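Local coordinates for protein putrescine aminotransferase (Halomonas elongata DSM 2581, PDB 6GWI) that probably transfers amino groups from amines such as putrescine to keto acceptors, using pyridoxal-5'-phosphate as cofactor, as a class-III aminotransferase, at residues 353-367 against 432-446. Numbering follows the deposited sequence.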
loop_
_atom_site.group_PDB
_atom_site.type_symbol
_atom_site.label_atom_id
_atom_site.label_comp_id
_atom_site.label_asym_id
_atom_site.label_seq_id
_atom_site.Cartn_x
_atom_site.Cartn_y
_atom_site.Cartn_z
ATOM N N TYR B 353 -10.002 33.306 7.047
ATOM C CA TYR B 353 -11.399 33.383 7.453
ATOM C C TYR B 353 -11.703 32.348 8.528
ATOM O O TYR B 353 -12.356 32.654 9.533
ATOM C CB TYR B 353 -12.311 33.190 6.244
ATOM C CG TYR B 353 -13.770 33.397 6.568
ATOM C CD1 TYR B 353 -14.310 34.672 6.640
ATOM C CD2 TYR B 353 -14.605 32.315 6.814
ATOM C CE1 TYR B 353 -15.642 34.866 6.939
ATOM C CE2 TYR B 353 -15.938 32.499 7.114
ATOM C CZ TYR B 353 -16.452 33.776 7.175
ATOM O OH TYR B 353 -17.782 33.965 7.475
ATOM N N LEU B 354 -11.236 31.112 8.334
ATOM C CA LEU B 354 -11.348 30.103 9.382
ATOM C C LEU B 354 -10.715 30.598 10.677
ATOM O O LEU B 354 -11.290 30.449 11.761
ATOM C CB LEU B 354 -10.690 28.797 8.933
ATOM C CG LEU B 354 -10.566 27.723 10.019
ATOM C CD1 LEU B 354 -11.943 27.268 10.486
ATOM C CD2 LEU B 354 -9.743 26.536 9.538
ATOM N N ALA B 355 -9.518 31.185 10.579
ATOM C CA ALA B 355 -8.783 31.600 11.769
ATOM C C ALA B 355 -9.604 32.546 12.636
ATOM O O ALA B 355 -9.670 32.385 13.860
ATOM C CB ALA B 355 -7.467 32.261 11.355
ATOM N N GLU B 356 -10.238 33.548 12.021
ATOM C CA GLU B 356 -11.018 34.502 12.803
ATOM C C GLU B 356 -12.285 33.860 13.356
ATOM O O GLU B 356 -12.632 34.070 14.524
ATOM C CB GLU B 356 -11.343 35.739 11.960
ATOM C CG GLU B 356 -11.942 35.457 10.593
ATOM C CD GLU B 356 -12.338 36.727 9.860
ATOM O OE1 GLU B 356 -11.598 37.139 8.940
ATOM O OE2 GLU B 356 -13.376 37.326 10.219
ATOM N N ARG B 357 -12.984 33.063 12.543
ATOM C CA ARG B 357 -14.178 32.383 13.034
ATOM C C ARG B 357 -13.810 31.332 14.076
ATOM O O ARG B 357 -14.520 31.157 15.073
ATOM C CB ARG B 357 -14.931 31.738 11.870
ATOM C CG ARG B 357 -15.501 32.712 10.837
ATOM C CD ARG B 357 -16.472 33.722 11.436
ATOM N NE ARG B 357 -17.302 34.338 10.401
ATOM C CZ ARG B 357 -18.185 35.310 10.615
ATOM N NH1 ARG B 357 -18.363 35.801 11.835
ATOM N NH2 ARG B 357 -18.892 35.795 9.603
ATOM N N TRP B 358 -12.702 30.621 13.856
ATOM C CA TRP B 358 -12.229 29.635 14.823
ATOM C C TRP B 358 -11.864 30.292 16.148
ATOM O O TRP B 358 -12.132 29.735 17.220
ATOM C CB TRP B 358 -11.024 28.901 14.241
ATOM C CG TRP B 358 -10.711 27.564 14.840
ATOM C CD1 TRP B 358 -9.551 27.198 15.461
ATOM C CD2 TRP B 358 -11.547 26.400 14.836
ATOM N NE1 TRP B 358 -9.618 25.885 15.854
ATOM C CE2 TRP B 358 -10.833 25.372 15.482
ATOM C CE3 TRP B 358 -12.831 26.128 14.355
ATOM C CZ2 TRP B 358 -11.359 24.096 15.660
ATOM C CZ3 TRP B 358 -13.354 24.861 14.537
ATOM C CH2 TRP B 358 -12.619 23.861 15.184
ATOM N N ALA B 359 -11.241 31.474 16.095
ATOM C CA ALA B 359 -10.824 32.168 17.307
ATOM C C ALA B 359 -12.001 32.651 18.145
ATOM O O ALA B 359 -11.814 32.965 19.325
ATOM C CB ALA B 359 -9.930 33.357 16.952
ATOM N N SER B 360 -13.200 32.730 17.569
ATOM C CA SER B 360 -14.370 33.097 18.356
ATOM C C SER B 360 -14.755 32.016 19.359
ATOM O O SER B 360 -15.633 32.258 20.194
ATOM C CB SER B 360 -15.554 33.391 17.433
ATOM O OG SER B 360 -16.185 32.195 17.008
ATOM N N LEU B 361 -14.124 30.845 19.300
ATOM C CA LEU B 361 -14.401 29.760 20.230
ATOM C C LEU B 361 -13.505 29.780 21.465
ATOM O O LEU B 361 -13.710 28.962 22.368
ATOM C CB LEU B 361 -14.251 28.408 19.523
ATOM C CG LEU B 361 -15.246 28.113 18.400
ATOM C CD1 LEU B 361 -14.818 26.887 17.607
ATOM C CD2 LEU B 361 -16.648 27.920 18.962
ATOM N N VAL B 362 -12.526 30.689 21.535
ATOM C CA VAL B 362 -11.585 30.672 22.651
ATOM C C VAL B 362 -12.265 31.080 23.952
ATOM O O VAL B 362 -11.815 30.699 25.039
ATOM C CB VAL B 362 -10.375 31.580 22.355
ATOM C CG1 VAL B 362 -9.700 31.165 21.057
ATOM C CG2 VAL B 362 -10.797 33.046 22.307
ATOM N N ASP B 363 -13.338 31.863 23.875
ATOM C CA ASP B 363 -14.049 32.308 25.065
ATOM C C ASP B 363 -15.090 31.304 25.548
ATOM O O ASP B 363 -15.817 31.600 26.502
ATOM C CB ASP B 363 -14.710 33.671 24.810
ATOM C CG ASP B 363 -15.618 33.672 23.595
ATOM O OD1 ASP B 363 -15.758 34.742 22.964
ATOM O OD2 ASP B 363 -16.163 32.603 23.246
ATOM N N HIS B 364 -15.184 30.134 24.922
ATOM C CA HIS B 364 -16.129 29.126 25.373
ATOM C C HIS B 364 -15.694 28.568 26.729
ATOM O O HIS B 364 -14.500 28.504 27.028
ATOM C CB HIS B 364 -16.228 27.992 24.355
ATOM C CG HIS B 364 -17.357 27.045 24.616
ATOM N ND1 HIS B 364 -17.278 26.028 25.544
ATOM C CD2 HIS B 364 -18.590 26.951 24.063
ATOM C CE1 HIS B 364 -18.416 25.358 25.561
ATOM N NE2 HIS B 364 -19.227 25.894 24.668
ATOM N N PRO B 365 -16.650 28.165 27.571
ATOM C CA PRO B 365 -16.280 27.698 28.917
ATOM C C PRO B 365 -15.258 26.567 28.963
ATOM O O PRO B 365 -14.534 26.470 29.961
ATOM C CB PRO B 365 -17.629 27.254 29.510
ATOM C CG PRO B 365 -18.685 27.989 28.724
ATOM C CD PRO B 365 -18.055 28.608 27.509
ATOM N N ILE B 366 -15.154 25.715 27.937
ATOM C CA ILE B 366 -14.268 24.558 28.013
ATOM C C ILE B 366 -13.191 24.559 26.931
ATOM O O ILE B 366 -12.532 23.540 26.726
ATOM C CB ILE B 366 -15.059 23.231 27.974
ATOM C CG1 ILE B 366 -15.881 23.110 26.686
ATOM C CG2 ILE B 366 -15.936 23.090 29.212
ATOM C CD1 ILE B 366 -16.341 21.686 26.387
ATOM N N VAL B 367 -12.973 25.677 26.251
ATOM C CA VAL B 367 -11.931 25.766 25.233
ATOM C C VAL B 367 -10.725 26.457 25.858
ATOM O O VAL B 367 -10.763 27.659 26.137
ATOM C CB VAL B 367 -12.418 26.511 23.984
ATOM C CG1 VAL B 367 -11.290 26.651 22.969
ATOM C CG2 VAL B 367 -13.599 25.776 23.364
ATOM N N ILE B 432 -18.008 27.289 6.345
ATOM C CA ILE B 432 -17.165 27.459 7.528
ATOM C C ILE B 432 -17.986 28.015 8.685
ATOM O O ILE B 432 -17.821 27.597 9.838
ATOM C CB ILE B 432 -15.953 28.358 7.214
ATOM C CG1 ILE B 432 -14.926 27.586 6.382
ATOM C CG2 ILE B 432 -15.319 28.881 8.508
ATOM C CD1 ILE B 432 -13.826 28.451 5.796
ATOM N N ASP B 433 -18.864 28.981 8.400
ATOM C CA ASP B 433 -19.754 29.512 9.427
ATOM C C ASP B 433 -20.572 28.400 10.071
ATOM O O ASP B 433 -20.677 28.321 11.301
ATOM C CB ASP B 433 -20.686 30.565 8.824
ATOM C CG ASP B 433 -19.973 31.859 8.496
ATOM O OD1 ASP B 433 -18.905 32.124 9.087
ATOM O OD2 ASP B 433 -20.481 32.613 7.641
ATOM N N GLU B 434 -21.186 27.544 9.250
ATOM C CA GLU B 434 -21.971 26.439 9.784
ATOM C C GLU B 434 -21.112 25.531 10.655
ATOM O O GLU B 434 -21.553 25.078 11.717
ATOM C CB GLU B 434 -22.599 25.641 8.637
ATOM C CG GLU B 434 -23.523 24.515 9.085
ATOM C CD GLU B 434 -23.964 23.622 7.938
ATOM O OE1 GLU B 434 -23.464 23.811 6.812
ATOM O OE2 GLU B 434 -24.812 22.733 8.164
ATOM N N LEU B 435 -19.875 25.266 10.226
ATOM C CA LEU B 435 -18.983 24.397 10.987
ATOM C C LEU B 435 -18.765 24.918 12.402
ATOM O O LEU B 435 -18.927 24.179 13.381
ATOM C CB LEU B 435 -17.647 24.267 10.248
ATOM C CG LEU B 435 -16.603 23.290 10.792
ATOM C CD1 LEU B 435 -15.659 22.874 9.667
ATOM C CD2 LEU B 435 -15.807 23.874 11.950
ATOM N N VAL B 436 -18.386 26.190 12.533
ATOM C CA VAL B 436 -18.092 26.747 13.849
ATOM C C VAL B 436 -19.347 26.781 14.714
ATOM O O VAL B 436 -19.295 26.494 15.917
ATOM C CB VAL B 436 -17.456 28.142 13.700
ATOM C CG1 VAL B 436 -17.268 28.799 15.060
ATOM C CG2 VAL B 436 -16.125 28.033 12.962
ATOM N N GLU B 437 -20.491 27.143 14.127
ATOM C CA GLU B 437 -21.741 27.149 14.881
ATOM C C GLU B 437 -22.063 25.758 15.418
ATOM O O GLU B 437 -22.431 25.601 16.587
ATOM C CB GLU B 437 -22.883 27.663 14.002
ATOM C CG GLU B 437 -22.727 29.111 13.564
ATOM C CD GLU B 437 -23.700 29.500 12.468
ATOM O OE1 GLU B 437 -24.658 28.737 12.223
ATOM O OE2 GLU B 437 -23.506 30.568 11.850
ATOM N N LEU B 438 -21.937 24.734 14.571
ATOM C CA LEU B 438 -22.199 23.373 15.023
ATOM C C LEU B 438 -21.191 22.952 16.084
ATOM O O LEU B 438 -21.544 22.271 17.053
ATOM C CB LEU B 438 -22.157 22.408 13.841
ATOM C CG LEU B 438 -23.279 22.522 12.810
ATOM C CD1 LEU B 438 -22.953 21.674 11.593
ATOM C CD2 LEU B 438 -24.601 22.094 13.423
ATOM N N ALA B 439 -19.930 23.355 15.918
ATOM C CA ALA B 439 -18.922 23.078 16.934
ATOM C C ALA B 439 -19.324 23.674 18.277
ATOM O O ALA B 439 -19.281 22.994 19.310
ATOM C CB ALA B 439 -17.568 23.629 16.483
ATOM N N ARG B 440 -19.743 24.943 18.280
ATOM C CA ARG B 440 -20.101 25.599 19.532
ATOM C C ARG B 440 -21.288 24.906 20.189
ATOM O O ARG B 440 -21.316 24.726 21.411
ATOM C CB ARG B 440 -20.436 27.067 19.276
ATOM C CG ARG B 440 -20.654 27.882 20.541
ATOM C CD ARG B 440 -20.999 29.327 20.215
ATOM N NE ARG B 440 -19.970 29.995 19.423
ATOM C CZ ARG B 440 -18.921 30.647 19.913
ATOM N NH1 ARG B 440 -18.725 30.733 21.223
ATOM N NH2 ARG B 440 -18.062 31.216 19.079
ATOM N N ARG B 441 -22.279 24.507 19.387
ATOM C CA ARG B 441 -23.427 23.786 19.925
ATOM C C ARG B 441 -22.990 22.498 20.609
ATOM O O ARG B 441 -23.453 22.183 21.711
ATOM C CB ARG B 441 -24.421 23.498 18.798
ATOM C CG ARG B 441 -25.774 22.976 19.253
ATOM C CD ARG B 441 -26.775 23.002 18.101
ATOM N NE ARG B 441 -26.875 24.332 17.502
ATOM C CZ ARG B 441 -27.335 24.577 16.278
ATOM N NH1 ARG B 441 -27.741 23.581 15.500
ATOM N NH2 ARG B 441 -27.382 25.823 15.829
ATOM N N ALA B 442 -22.082 21.748 19.978
ATOM C CA ALA B 442 -21.579 20.522 20.588
ATOM C C ALA B 442 -20.743 20.828 21.824
ATOM O O ALA B 442 -20.799 20.093 22.817
ATOM C CB ALA B 442 -20.760 19.730 19.570
ATOM N N LEU B 443 -19.960 21.908 21.784
ATOM C CA LEU B 443 -19.194 22.299 22.960
ATOM C C LEU B 443 -20.122 22.671 24.108
ATOM O O LEU B 443 -19.893 22.276 25.257
ATOM C CB LEU B 443 -18.263 23.459 22.620
ATOM C CG LEU B 443 -17.081 23.161 21.698
ATOM C CD1 LEU B 443 -16.459 24.470 21.237
ATOM C CD2 LEU B 443 -16.049 22.292 22.391
ATOM N N ASP B 444 -21.179 23.434 23.816
ATOM C CA ASP B 444 -22.176 23.744 24.833
ATOM C C ASP B 444 -22.726 22.470 25.462
ATOM O O ASP B 444 -22.784 22.341 26.690
ATOM C CB ASP B 444 -23.319 24.562 24.225
ATOM C CG ASP B 444 -22.884 25.944 23.783
ATOM O OD1 ASP B 444 -21.803 26.400 24.207
ATOM O OD2 ASP B 444 -23.636 26.579 23.015
ATOM N N GLU B 445 -23.148 21.514 24.627
ATOM C CA GLU B 445 -23.735 20.284 25.145
ATOM C C GLU B 445 -22.700 19.430 25.866
ATOM O O GLU B 445 -23.037 18.735 26.832
ATOM C CB GLU B 445 -24.392 19.493 24.010
ATOM C CG GLU B 445 -25.643 20.165 23.442
ATOM C CD GLU B 445 -26.006 19.693 22.041
ATOM O OE1 GLU B 445 -25.249 18.893 21.452
ATOM O OE2 GLU B 445 -27.063 20.124 21.531
ATOM N N THR B 446 -21.441 19.470 25.420
ATOM C CA THR B 446 -20.381 18.754 26.122
ATOM C C THR B 446 -20.165 19.332 27.516
ATOM O O THR B 446 -20.110 18.595 28.506
ATOM C CB THR B 446 -19.080 18.816 25.319
ATOM O OG1 THR B 446 -19.283 18.238 24.024
ATOM C CG2 THR B 446 -17.963 18.069 26.042
#
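With CG turned anti to the backbone N (chi1 -169°), His364 lays its imidazole against helix 432-446, and the same choice in Tyr353 carries its phenol to Asp433. Tyrosine offers both an apolar ring for Ile432 and a hydroxyl, which donates from OH to Asp433 OD1 over 2.7 Å, on the syn side of the carboxylate. In Arg357, CG anti to the carbonyl carbon lies over one face of the Tyr353 ring, and the bend at chi2 turns NE to a salt bridge with Asp433 OD1 at 3.0 Å. Arginine suits this exposed margin: its aliphatic stem crosses the ring, and NH2 also donates to Tyr353 OH.

The helical parts of 353-367 and 432-446 run nearly parallel, their axes 22° apart, and apolar side chains meet along the seam. Branched valine and leucine fit between the buried backbones: Val436 CG1 meets Leu361 CG at 4.0 Å, while Leu435 CD2 reaches Trp358 CZ3 at 3.7 Å. The helices lie on the antiparallel sheet of the C-terminal part of this class-III aminotransferase, a family of the fold-type I PLP enzymes; Leu379 of strand 376-381 touches Trp358, Leu361 and Leu443, and Trp358 NE1 hydrogen-bonds to Ala378 O.

In the turns around Ser360 and Leu361, Arg440 NH2 donates to Ser360 O (2.9 Å), from above the carbonyl plane, with Leu361 CD2 over one guanidinium face. Farther along, the buried His364 ring lies between Pro365 CD and Leu443 CB, on opposite faces. Imidazole can bond at both nitrogens: NE2 donates to Asp444 OD1 at 2.7 Å, bent to 135°, and ND1 accepts from Ile366 N, fixing the ring's rotation.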